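N-isopropylammelide isopropylaminohydrolase (Burkholderia multivorans ATCC 17616, PDB 6NBO) belongs to the amidohydrolase family of TIM-barrel proteins and binds zinc ions. Local coordinates at residues D42-P45 with G46-I49; P197-A200 with V201-F205; F205-A208 with E209-G212; L375-A378 with V379-P383. All coordinates share one frame; numbering follows the deposited sequence.

Interaction 1: residues D42-P45 with G46-I49; sequences DAPP and GCAI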
ATOM      1  N   ASP A  42       5.828  34.855  -1.011  1.00 33.96           N
ATOM      2  CA  ASP A  42       5.819  35.715   0.163  1.00 36.85           C
ATOM      3  C   ASP A  42       5.510  34.897   1.409  1.00 36.93           C
ATOM      4  O   ASP A  42       4.781  33.904   1.367  1.00 37.67           O
ATOM      5  CB  ASP A  42       4.782  36.830   0.015  1.00 39.87           C
ATOM      6  CG  ASP A  42       4.737  37.395  -1.382  1.00 45.81           C
ATOM      7  OD1 ASP A  42       5.614  38.224  -1.711  1.00 36.72           O
ATOM      8  OD2 ASP A  42       3.848  36.974  -2.162  1.00 51.64           O
ATOM      9  N   ALA A  43       6.076  35.326   2.526  1.00 35.48           N
ATOM     10  CA  ALA A  43       5.873  34.648   3.794  1.00 42.90           C
ATOM     11  C   ALA A  43       4.730  35.315   4.543  1.00 32.11           C
ATOM     12  O   ALA A  43       4.803  36.520   4.804  1.00 34.17           O
ATOM     13  CB  ALA A  43       7.141  34.695   4.633  1.00 45.17           C
ATOM     14  N   PRO A  44       3.657  34.600   4.872  1.00 31.26           N
ATOM     15  CA  PRO A  44       2.677  35.158   5.796  1.00 34.78           C
ATOM     16  C   PRO A  44       3.354  35.543   7.092  1.00 38.16           C
ATOM     17  O   PRO A  44       4.349  34.915   7.504  1.00 41.47           O
ATOM     18  CB  PRO A  44       1.682  34.006   5.996  1.00 34.32           C
ATOM     19  CG  PRO A  44       1.842  33.136   4.796  1.00 31.04           C
ATOM     20  CD  PRO A  44       3.292  33.250   4.403  1.00 29.06           C
ATOM     21  N   PRO A  45       2.881  36.593   7.754  1.00 39.71           N
ATOM     22  CA  PRO A  45       3.506  37.013   9.016  1.00 39.86           C
ATOM     23  C   PRO A  45       3.606  35.851  10.001  1.00 46.17           C
ATOM     24  O   PRO A  45       2.677  35.057  10.144  1.00 44.93           O
ATOM     25  CB  PRO A  45       2.566  38.114   9.520  1.00 48.18           C
ATOM     26  CG  PRO A  45       1.922  38.647   8.273  1.00 41.89           C
ATOM     27  CD  PRO A  45       1.775  37.477   7.351  1.00 38.68           C
ATOM     28  N   GLY A  46       4.774  35.717  10.634  1.00 51.61           N
ATOM     29  CA  GLY A  46       4.987  34.722  11.675  1.00 47.97           C
ATOM     30  C   GLY A  46       5.167  33.297  11.207  1.00 52.58           C
ATOM     31  O   GLY A  46       5.185  32.380  12.036  1.00 53.92           O
ATOM     32  N   CYS A  47       5.315  33.074   9.914  1.00 40.39           N
ATOM     33  CA  CYS A  47       5.385  31.740   9.346  0.56 35.49           C
ATOM     34  C   CYS A  47       6.760  31.119   9.600  1.00 35.59           C
ATOM     35  O   CYS A  47       7.778  31.802   9.485  1.00 42.46           O
ATOM     36  CB  CYS A  47       5.095  31.858   7.847  0.56 36.77           C
ATOM     37  SG  CYS A  47       5.258  30.434   6.807  0.56 33.03           S
ATOM     38  N   ALA A  48       6.788  29.833   9.934  1.00 38.16           N
ATOM     39  CA  ALA A  48       8.054  29.120  10.033  1.00 43.70           C
ATOM     40  C   ALA A  48       8.663  28.938   8.645  1.00 38.40           C
ATOM     41  O   ALA A  48       7.957  28.790   7.644  1.00 31.49           O
ATOM     42  CB  ALA A  48       7.855  27.755  10.696  1.00 42.17           C
ATOM     43  N   ILE A  49       9.993  28.963   8.588  1.00 44.85           N
ATOM     44  CA  ILE A  49      10.739  28.841   7.340  1.00 38.69           C
ATOM     45  C   ILE A  49      11.565  27.566   7.394  1.00 36.03           C
ATOM     46  O   ILE A  49      12.278  27.326   8.375  1.00 38.41           O
ATOM     47  CB  ILE A  49      11.665  30.052   7.108  1.00 45.81           C
ATOM     48  CG1 ILE A  49      10.883  31.365   7.190  1.00 44.68           C
ATOM     49  CG2 ILE A  49      12.364  29.922   5.762  1.00 48.16           C
ATOM     50  CD1 ILE A  49       9.831  31.481   6.132  1.00 42.94           C
TER
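Pro44 and Cys47 meet across a sharp reversal of the chain, and one backbone hydrogen bond closes it. Cys47 N donates to Pro44 O at 3.2 Å with an N-H...O angle of 143°, the donor lying 34° off the carbonyl plane. The bonded oxygen is crowded from the same residue, since Cys47 CB also comes within 3.2 Å of Pro44 O. At the two corner positions, Pro45 suits the extended bend because its ring holds phi near the value required there, while Gly46 takes up a positive phi of 76°.

The apolar contacts begin with the proline ring, where Pro44 CD lies 4.1 Å from Cys47 CB. Further from the corner the two arms stay within loose touch, with Ala43 CB 4.5 Å from Ile49 CD1 at the end of the isoleucine chain.

Around the turn, Pro44 and Cys47 both rest on Leu28 of strand 25-30, Ala48 exchanges backbone hydrogen bonds with Ala11 and Leu13, and just before the bend Asp42 OD2 forms a salt bridge with Arg36.

A type II beta turn with proline and glycine at its corners thus feeds the chain into strand 48-51, an outermost strand of the small mixed sheet, consistent with the beta domain that accompanies the barrel in many amidohydrolases.

Interaction 2: residues P197-A200 with V201-F205; sequences PVKA and VDVLF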
ATOM      1  N   PRO A 197     -15.207 -21.683  -5.839  1.00 24.85           N
ATOM      2  CA  PRO A 197     -14.915 -20.281  -6.167  1.00 24.26           C
ATOM      3  C   PRO A 197     -16.157 -19.421  -6.284  1.00 29.38           C
ATOM      4  O   PRO A 197     -16.134 -18.248  -5.894  1.00 26.04           O
ATOM      5  CB  PRO A 197     -14.160 -20.390  -7.501  1.00 28.61           C
ATOM      6  CG  PRO A 197     -14.630 -21.695  -8.094  1.00 25.76           C
ATOM      7  CD  PRO A 197     -14.762 -22.603  -6.901  1.00 27.27           C
ATOM      8  N   VAL A 198     -17.245 -19.976  -6.802  1.00 24.86           N
ATOM      9  CA  VAL A 198     -18.471 -19.201  -6.942  1.00 29.24           C
ATOM     10  C   VAL A 198     -19.037 -18.871  -5.569  1.00 27.56           C
ATOM     11  O   VAL A 198     -19.404 -17.724  -5.290  1.00 27.11           O
ATOM     12  CB  VAL A 198     -19.477 -19.957  -7.823  1.00 28.89           C
ATOM     13  CG1 VAL A 198     -20.870 -19.335  -7.728  1.00 30.96           C
ATOM     14  CG2 VAL A 198     -18.983 -19.968  -9.276  1.00 31.85           C
ATOM     15  N   LYS A 199     -19.093 -19.863  -4.683  1.00 27.47           N
ATOM     16  CA  LYS A 199     -19.587 -19.603  -3.338  1.00 31.06           C
ATOM     17  C   LYS A 199     -18.687 -18.615  -2.608  1.00 31.52           C
ATOM     18  O   LYS A 199     -19.174 -17.703  -1.933  1.00 26.68           O
ATOM     19  CB  LYS A 199     -19.699 -20.907  -2.555  1.00 29.49           C
ATOM     20  CG  LYS A 199     -20.342 -20.724  -1.186  1.00 32.60           C
ATOM     21  CD  LYS A 199     -20.600 -22.059  -0.509  1.00 48.02           C
ATOM     22  CE  LYS A 199     -21.065 -21.858   0.936  1.00 57.19           C
ATOM     23  NZ  LYS A 199     -21.017 -23.127   1.718  1.00 58.72           N
ATOM     24  N   ALA A 200     -17.370 -18.756  -2.763  1.00 25.81           N
ATOM     25  CA  ALA A 200     -16.453 -17.849  -2.079  1.00 29.36           C
ATOM     26  C   ALA A 200     -16.643 -16.409  -2.553  1.00 29.60           C
ATOM     27  O   ALA A 200     -16.743 -15.483  -1.740  1.00 24.33           O
ATOM     28  CB  ALA A 200     -15.007 -18.305  -2.289  1.00 27.55           C
ATOM     29  N   VAL A 201     -16.717 -16.199  -3.865  1.00 25.68           N
ATOM     30  CA  VAL A 201     -16.874 -14.839  -4.365  1.00 27.28           C
ATOM     31  C   VAL A 201     -18.215 -14.260  -3.926  1.00 30.11           C
ATOM     32  O   VAL A 201     -18.307 -13.085  -3.549  1.00 29.37           O
ATOM     33  CB  VAL A 201     -16.701 -14.819  -5.894  1.00 31.19           C
ATOM     34  CG1 VAL A 201     -17.158 -13.499  -6.469  1.00 39.26           C
ATOM     35  CG2 VAL A 201     -15.242 -15.088  -6.250  1.00 26.77           C
ATOM     36  N   ASP A 202     -19.273 -15.065  -3.965  1.00 30.35           N
ATOM     37  CA  ASP A 202     -20.581 -14.567  -3.559  1.00 30.68           C
ATOM     38  C   ASP A 202     -20.611 -14.240  -2.065  1.00 30.21           C
ATOM     39  O   ASP A 202     -21.193 -13.228  -1.660  1.00 28.81           O
ATOM     40  CB  ASP A 202     -21.660 -15.586  -3.917  1.00 28.34           C
ATOM     41  CG  ASP A 202     -21.920 -15.686  -5.428  1.00 41.92           C
ATOM     42  OD1 ASP A 202     -21.428 -14.842  -6.214  1.00 43.58           O
ATOM     43  OD2 ASP A 202     -22.623 -16.629  -5.826  1.00 41.79           O
ATOM     44  N   VAL A 203     -19.977 -15.064  -1.229  1.00 26.08           N
ATOM     45  CA  VAL A 203     -19.973 -14.786   0.211  1.00 29.72           C
ATOM     46  C   VAL A 203     -19.239 -13.479   0.501  1.00 27.12           C
ATOM     47  O   VAL A 203     -19.744 -12.603   1.215  1.00 27.10           O
ATOM     48  CB  VAL A 203     -19.363 -15.965   0.991  1.00 24.99           C
ATOM     49  CG1 VAL A 203     -18.992 -15.539   2.415  1.00 30.25           C
ATOM     50  CG2 VAL A 203     -20.339 -17.151   1.035  1.00 30.55           C
ATOM     51  N   LEU A 204     -18.045 -13.321  -0.062  1.00 25.08           N
ATOM     52  CA  LEU A 204     -17.255 -12.120   0.193  1.00 24.16           C
ATOM     53  C   LEU A 204     -17.950 -10.866  -0.336  1.00 27.81           C
ATOM     54  O   LEU A 204     -18.040  -9.852   0.365  1.00 24.21           O
ATOM     55  CB  LEU A 204     -15.875 -12.275  -0.439  1.00 23.95           C
ATOM     56  CG  LEU A 204     -14.930 -13.263   0.234  1.00 30.32           C
ATOM     57  CD1 LEU A 204     -13.680 -13.440  -0.628  1.00 28.99           C
ATOM     58  CD2 LEU A 204     -14.574 -12.771   1.637  1.00 27.26           C
ATOM     59  N   PHE A 205     -18.431 -10.897  -1.585  1.00 24.73           N
ATOM     60  CA  PHE A 205     -19.103  -9.703  -2.097  1.00 25.09           C
ATOM     61  C   PHE A 205     -20.378  -9.405  -1.317  1.00 29.76           C
ATOM     62  O   PHE A 205     -20.745  -8.234  -1.154  1.00 30.98           O
ATOM     63  CB  PHE A 205     -19.397  -9.834  -3.599  1.00 22.65           C
ATOM     64  CG  PHE A 205     -18.246  -9.399  -4.464  1.00 30.01           C
ATOM     65  CD1 PHE A 205     -17.185 -10.258  -4.713  1.00 31.75           C
ATOM     66  CD2 PHE A 205     -18.197  -8.109  -4.982  1.00 29.01           C
ATOM     67  CE1 PHE A 205     -16.101  -9.849  -5.493  1.00 33.70           C
ATOM     68  CE2 PHE A 205     -17.132  -7.696  -5.763  1.00 30.47           C
ATOM     69  CZ  PHE A 205     -16.076  -8.563  -6.018  1.00 30.04           C
TER
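Val198 and Asp202, one turn apart on helix 197-211, lie side by side with their side chains pointing the same way. The helix links strands 184-188 and 215-219 in a beta-alpha-beta unit of the TIM barrel, and its regular backbone ladder sets the spacing: Asp202 N donates to Val198 O at 3.0 Å, with equivalent bonds from Val201, Val203 and Leu204 to the carbonyls four residues earlier.

The aspartate side chain can be followed outward from this ladder. Its CB already lies 3.4 Å from Val198 O. With chi1 at -71° the carboxylate folds back beside the backbone N, bringing CG to within 3.2 Å of that same carbonyl oxygen. At the tip the two oxygens part company: Asp202 OD2 settles 3.7 Å from Val198 CG1, whereas OD1 has a long, weak ion pair with Arg236 of helix 223-239.

The neighbouring side chains use the preceding turn in the same manner. Val203 CG2 comes 3.2 Å from Lys199 O and 4.2 Å from Lys199 CG, the start of a fully extended lysine chain. Leu204, buried, packs on Leu217 of strand 215-219, and the partly exposed Pro197 on Tyr228 and Leu232 of helix 223-239. Phe205 turns its ring edge to the carbonyl one turn back, and Val201 O lies in the ring plane, 3.3 Å from Phe205 CD1.

Interaction 3: residues F205-A208 with E209-G212; sequences FGIA and ERYG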
ATOM      1  N   PHE A 205     -18.431 -10.897  -1.585  1.00 24.73           N
ATOM      2  CA  PHE A 205     -19.103  -9.703  -2.097  1.00 25.09           C
ATOM      3  C   PHE A 205     -20.378  -9.405  -1.317  1.00 29.76           C
ATOM      4  O   PHE A 205     -20.745  -8.234  -1.154  1.00 30.98           O
ATOM      5  CB  PHE A 205     -19.397  -9.834  -3.599  1.00 22.65           C
ATOM      6  CG  PHE A 205     -18.246  -9.399  -4.464  1.00 30.01           C
ATOM      7  CD1 PHE A 205     -17.185 -10.258  -4.713  1.00 31.75           C
ATOM      8  CD2 PHE A 205     -18.197  -8.109  -4.982  1.00 29.01           C
ATOM      9  CE1 PHE A 205     -16.101  -9.849  -5.493  1.00 33.70           C
ATOM     10  CE2 PHE A 205     -17.132  -7.696  -5.763  1.00 30.47           C
ATOM     11  CZ  PHE A 205     -16.076  -8.563  -6.018  1.00 30.04           C
ATOM     12  N   GLY A 206     -21.063 -10.441  -0.824  1.00 24.84           N
ATOM     13  CA  GLY A 206     -22.247 -10.206  -0.017  1.00 27.83           C
ATOM     14  C   GLY A 206     -21.920  -9.449   1.256  1.00 27.73           C
ATOM     15  O   GLY A 206     -22.619  -8.502   1.628  1.00 30.19           O
ATOM     16  N   ILE A 207     -20.843  -9.841   1.929  1.00 24.32           N
ATOM     17  CA  ILE A 207     -20.465  -9.164   3.167  1.00 28.60           C
ATOM     18  C   ILE A 207     -20.090  -7.718   2.884  1.00 28.51           C
ATOM     19  O   ILE A 207     -20.557  -6.797   3.562  1.00 32.50           O
ATOM     20  CB  ILE A 207     -19.320  -9.915   3.866  1.00 28.83           C
ATOM     21  CG1 ILE A 207     -19.772 -11.321   4.266  1.00 25.36           C
ATOM     22  CG2 ILE A 207     -18.812  -9.113   5.095  1.00 30.44           C
ATOM     23  CD1 ILE A 207     -18.616 -12.223   4.694  1.00 26.47           C
ATOM     24  N   ALA A 208     -19.257  -7.491   1.864  1.00 28.16           N
ATOM     25  CA  ALA A 208     -18.839  -6.126   1.559  1.00 31.49           C
ATOM     26  C   ALA A 208     -20.033  -5.268   1.164  1.00 34.55           C
ATOM     27  O   ALA A 208     -20.138  -4.105   1.575  1.00 32.57           O
ATOM     28  CB  ALA A 208     -17.794  -6.130   0.446  1.00 29.90           C
ATOM     29  N   GLU A 209     -20.945  -5.831   0.372  1.00 31.68           N
ATOM     30  CA  GLU A 209     -22.124  -5.083  -0.050  1.00 37.71           C
ATOM     31  C   GLU A 209     -22.970  -4.681   1.148  1.00 39.58           C
ATOM     32  O   GLU A 209     -23.535  -3.583   1.179  1.00 39.38           O
ATOM     33  CB  GLU A 209     -22.947  -5.921  -1.031  1.00 38.57           C
ATOM     34  CG  GLU A 209     -24.206  -5.241  -1.549  1.00 59.13           C
ATOM     35  CD  GLU A 209     -23.972  -4.486  -2.848  1.00 80.21           C
ATOM     36  OE1 GLU A 209     -22.811  -4.109  -3.128  1.00 79.01           O
ATOM     37  OE2 GLU A 209     -24.955  -4.279  -3.592  1.00 91.85           O
ATOM     38  N   ARG A 210     -23.055  -5.558   2.149  1.00 34.91           N
ATOM     39  CA  ARG A 210     -23.861  -5.263   3.328  0.53 39.00           C
ATOM     40  C   ARG A 210     -23.339  -4.046   4.079  1.00 36.33           C
ATOM     41  O   ARG A 210     -24.127  -3.261   4.616  1.00 32.53           O
ATOM     42  CB  ARG A 210     -23.903  -6.480   4.249  0.53 40.25           C
ATOM     43  CG  ARG A 210     -24.421  -6.191   5.653  0.53 50.39           C
ATOM     44  CD  ARG A 210     -25.052  -7.437   6.249  0.53 54.24           C
ATOM     45  NE  ARG A 210     -24.227  -8.611   5.990  0.53 52.77           N
ATOM     46  CZ  ARG A 210     -23.568  -9.288   6.924  0.53 47.36           C
ATOM     47  NH1 ARG A 210     -23.650  -8.927   8.200  0.53 51.88           N
ATOM     48  NH2 ARG A 210     -22.837 -10.334   6.577  0.53 23.29           N
ATOM     49  N   TYR A 211     -22.024  -3.867   4.129  1.00 31.63           N
ATOM     50  CA  TYR A 211     -21.428  -2.725   4.804  1.00 33.01           C
ATOM     51  C   TYR A 211     -21.046  -1.615   3.839  1.00 33.33           C
ATOM     52  O   TYR A 211     -20.492  -0.602   4.272  1.00 32.11           O
ATOM     53  CB  TYR A 211     -20.202  -3.185   5.617  1.00 29.53           C
ATOM     54  CG  TYR A 211     -20.642  -4.015   6.804  1.00 34.23           C
ATOM     55  CD1 TYR A 211     -20.853  -5.379   6.682  1.00 32.13           C
ATOM     56  CD2 TYR A 211     -20.924  -3.412   8.031  1.00 38.44           C
ATOM     57  CE1 TYR A 211     -21.293  -6.131   7.761  1.00 37.95           C
ATOM     58  CE2 TYR A 211     -21.365  -4.147   9.110  1.00 37.99           C
ATOM     59  CZ  TYR A 211     -21.552  -5.506   8.975  1.00 41.05           C
ATOM     60  OH  TYR A 211     -21.991  -6.237  10.056  1.00 40.94           O
ATOM     61  N   GLY A 212     -21.355  -1.770   2.556  1.00 32.50           N
ATOM     62  CA  GLY A 212     -21.016  -0.773   1.556  1.00 36.35           C
ATOM     63  C   GLY A 212     -19.529  -0.561   1.380  1.00 34.06           C
ATOM     64  O   GLY A 212     -19.091   0.566   1.116  1.00 30.70           O
TER
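Glu209 meets Phe205 O with both its N and its CB, near the end of helix 197-211, which closes in a Schellman motif on the outside of the TIM barrel. The glutamate is thus held at its root: Glu209 N donates to Phe205 O at 2.9 Å, and Glu209 CB sits 3.2 Å from that same oxygen. Beyond CB the chain bends at chi2 (92°), and the side chain packs on Leu240 and Met242 of a nearby loop.

Ala208 faces inward, its small CB resting against Leu215 of strand 215-219, while its carbonyl serves the helix end. Tyr211 N divides itself between Ala208 O, at 3.2 Å, and Ile207 O, at 3.3 Å, both bonds weak, as the helix loses its regular pairing. Gly212, with phi at 63°, then turns the chain out of the helix.

Ile207 packs against Leu178 of helix 170-180, as does Tyr211, so both ends of this turn lean on the neighbouring barrel helix. The tyrosine's chi1 of -70° swings its ring back beside its own N, and there Ile207 O meets the ring edge in plane, 3.4 Å from Tyr211 CD1.

Interaction 4: residues L375-A378 with V379-P383; sequences LAEA and VVARP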
ATOM      1  N   LEU A 375      14.465  12.405 -10.141  1.00 23.58           N
ATOM      2  CA  LEU A 375      13.590  11.390  -9.558  1.00 25.22           C
ATOM      3  C   LEU A 375      14.154   9.990  -9.755  1.00 25.48           C
ATOM      4  O   LEU A 375      14.032   9.138  -8.870  1.00 26.58           O
ATOM      5  CB  LEU A 375      12.183  11.470 -10.162  1.00 28.33           C
ATOM      6  CG  LEU A 375      11.368  12.758  -9.969  1.00 32.55           C
ATOM      7  CD1 LEU A 375      10.082  12.701 -10.779  1.00 34.61           C
ATOM      8  CD2 LEU A 375      11.041  12.966  -8.506  1.00 29.46           C
ATOM      9  N   ALA A 376      14.734   9.715 -10.930  1.00 27.36           N
ATOM     10  CA  ALA A 376      15.310   8.396 -11.172  1.00 27.48           C
ATOM     11  C   ALA A 376      16.439   8.108 -10.188  1.00 30.41           C
ATOM     12  O   ALA A 376      16.529   7.000  -9.643  1.00 28.73           O
ATOM     13  CB  ALA A 376      15.807   8.299 -12.618  1.00 25.41           C
ATOM     14  N   GLU A 377      17.292   9.107  -9.919  1.00 29.41           N
ATOM     15  CA  GLU A 377      18.330   8.934  -8.904  1.00 28.66           C
ATOM     16  C   GLU A 377      17.725   8.622  -7.542  1.00 28.18           C
ATOM     17  O   GLU A 377      18.220   7.749  -6.821  1.00 28.02           O
ATOM     18  CB  GLU A 377      19.215  10.179  -8.807  1.00 26.59           C
ATOM     19  CG  GLU A 377      20.333  10.018  -7.778  1.00 28.57           C
ATOM     20  CD  GLU A 377      21.053  11.327  -7.439  1.00 35.73           C
ATOM     21  OE1 GLU A 377      20.999  12.291  -8.233  1.00 36.76           O
ATOM     22  OE2 GLU A 377      21.682  11.386  -6.362  1.00 40.69           O
ATOM     23  N   ALA A 378      16.661   9.334  -7.163  1.00 28.07           N
ATOM     24  CA  ALA A 378      16.031   9.073  -5.873  1.00 26.93           C
ATOM     25  C   ALA A 378      15.553   7.633  -5.769  1.00 28.76           C
ATOM     26  O   ALA A 378      15.631   7.025  -4.694  1.00 25.83           O
ATOM     27  CB  ALA A 378      14.859  10.030  -5.650  1.00 27.79           C
ATOM     28  N   VAL A 379      15.025   7.075  -6.865  1.00 23.37           N
ATOM     29  CA  VAL A 379      14.583   5.681  -6.837  1.00 23.70           C
ATOM     30  C   VAL A 379      15.755   4.737  -6.555  1.00 24.14           C
ATOM     31  O   VAL A 379      15.682   3.881  -5.663  1.00 26.41           O
ATOM     32  CB  VAL A 379      13.864   5.310  -8.146  1.00 24.72           C
ATOM     33  CG1 VAL A 379      13.640   3.789  -8.215  1.00 26.14           C
ATOM     34  CG2 VAL A 379      12.524   6.036  -8.233  1.00 24.90           C
ATOM     35  N   VAL A 380      16.854   4.868  -7.300  1.00 23.73           N
ATOM     36  CA  VAL A 380      17.904   3.857  -7.129  1.00 27.05           C
ATOM     37  C   VAL A 380      18.814   4.165  -5.939  1.00 32.51           C
ATOM     38  O   VAL A 380      19.326   3.240  -5.291  1.00 28.04           O
ATOM     39  CB  VAL A 380      18.738   3.671  -8.414  1.00 31.26           C
ATOM     40  CG1 VAL A 380      17.834   3.394  -9.610  1.00 28.86           C
ATOM     41  CG2 VAL A 380      19.651   4.857  -8.663  1.00 27.50           C
ATOM     42  N   ALA A 381      19.054   5.442  -5.636  1.00 25.94           N
ATOM     43  CA  ALA A 381      19.954   5.772  -4.539  1.00 24.36           C
ATOM     44  C   ALA A 381      19.266   5.750  -3.183  1.00 28.92           C
ATOM     45  O   ALA A 381      19.950   5.604  -2.164  1.00 28.73           O
ATOM     46  CB  ALA A 381      20.593   7.147  -4.744  1.00 28.96           C
ATOM     47  N   ARG A 382      17.943   5.887  -3.148  1.00 24.69           N
ATOM     48  CA  ARG A 382      17.179   5.897  -1.904  1.00 26.87           C
ATOM     49  C   ARG A 382      17.796   6.822  -0.850  1.00 26.19           C
ATOM     50  O   ARG A 382      18.036   6.404   0.286  1.00 21.42           O
ATOM     51  CB  ARG A 382      17.050   4.482  -1.357  1.00 27.55           C
ATOM     52  CG  ARG A 382      16.273   3.523  -2.290  1.00 28.02           C
ATOM     53  CD  ARG A 382      16.827   2.099  -2.206  1.00 28.29           C
ATOM     54  NE  ARG A 382      18.108   1.936  -2.895  1.00 30.33           N
ATOM     55  CZ  ARG A 382      18.962   0.945  -2.643  1.00 30.98           C
ATOM     56  NH1 ARG A 382      18.681   0.059  -1.694  1.00 24.78           N
ATOM     57  NH2 ARG A 382      20.108   0.846  -3.313  1.00 29.70           N
ATOM     58  N   PRO A 383      18.065   8.081  -1.190  1.00 27.57           N
ATOM     59  CA  PRO A 383      18.683   8.978  -0.205  1.00 22.49           C
ATOM     60  C   PRO A 383      17.820   9.109   1.043  1.00 25.96           C
ATOM     61  O   PRO A 383      16.597   8.988   0.991  1.00 25.29           O
ATOM     62  CB  PRO A 383      18.791  10.316  -0.957  1.00 23.88           C
ATOM     63  CG  PRO A 383      17.734  10.267  -1.980  1.00 25.04           C
ATOM     64  CD  PRO A 383      17.623   8.808  -2.396  1.00 31.41           C
TER
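Glu377 and Ala381 make a close backbone contact: Ala381 N donates to Glu377 O at 2.7 Å, approaching almost in line with the carbonyl bond. Ala381 CB presses on the same oxygen at 3.2 Å and meets Glu377 CG at 4.2 Å, because CG is anti to the backbone N (chi1 -179°) and leads forward along the helix toward the next turn. One residue on, Arg382 N binds Ala378 O at 3.0 Å, but from 44° above the carbonyl plane, a sign that the helix is coming undone. Pro383 CD packs 3.5 Å from that same Ala378 O, next to the alanine methyl.

These contacts belong to the C-terminal end of the short helix 375-381, which follows strand 367-370 and lies against helices 318-328 and 334-342. Arg382 leaves the helix with positive phi, and its side chain curls back to grip one oxygen with two nitrogens: NE reaches Val380 O at 3.0 Å and NH2 reaches it at 3.2 Å, with the oxygen in the guanidinium plane. The remaining nitrogen, NH1, forms a salt bridge with Glu320, which helps to fix the rotation of the group.

At the other end of the helix, Glu377 OE1 accepts from Met373 N, and Glu377 N is bound by Thr374 OG1. Further out, Leu375 packs on Ile56 and Leu58 of strand 56-66, and Val379 on Met323 and Leu341.

How the interactions relate
Interactions 2 and 3 are consecutive stretches of one barrel helix and share Phe205: the first has regular helical bonding, the second shows that pairing weakening at the helix end. Interaction 4 is also a helix end, but lies on the opposite side of the chain's centre, about 42 Å from interaction 2 between centres. There an arginine and a proline finish the helix where interaction 3 uses a glycine. All three are partly buried, with apolar side chains facing other helices or strands. Interaction 1 is purely a surface contact, 56 Å from interaction 2 between centres, and relies on a proline-glycine turn with a single crossing bond.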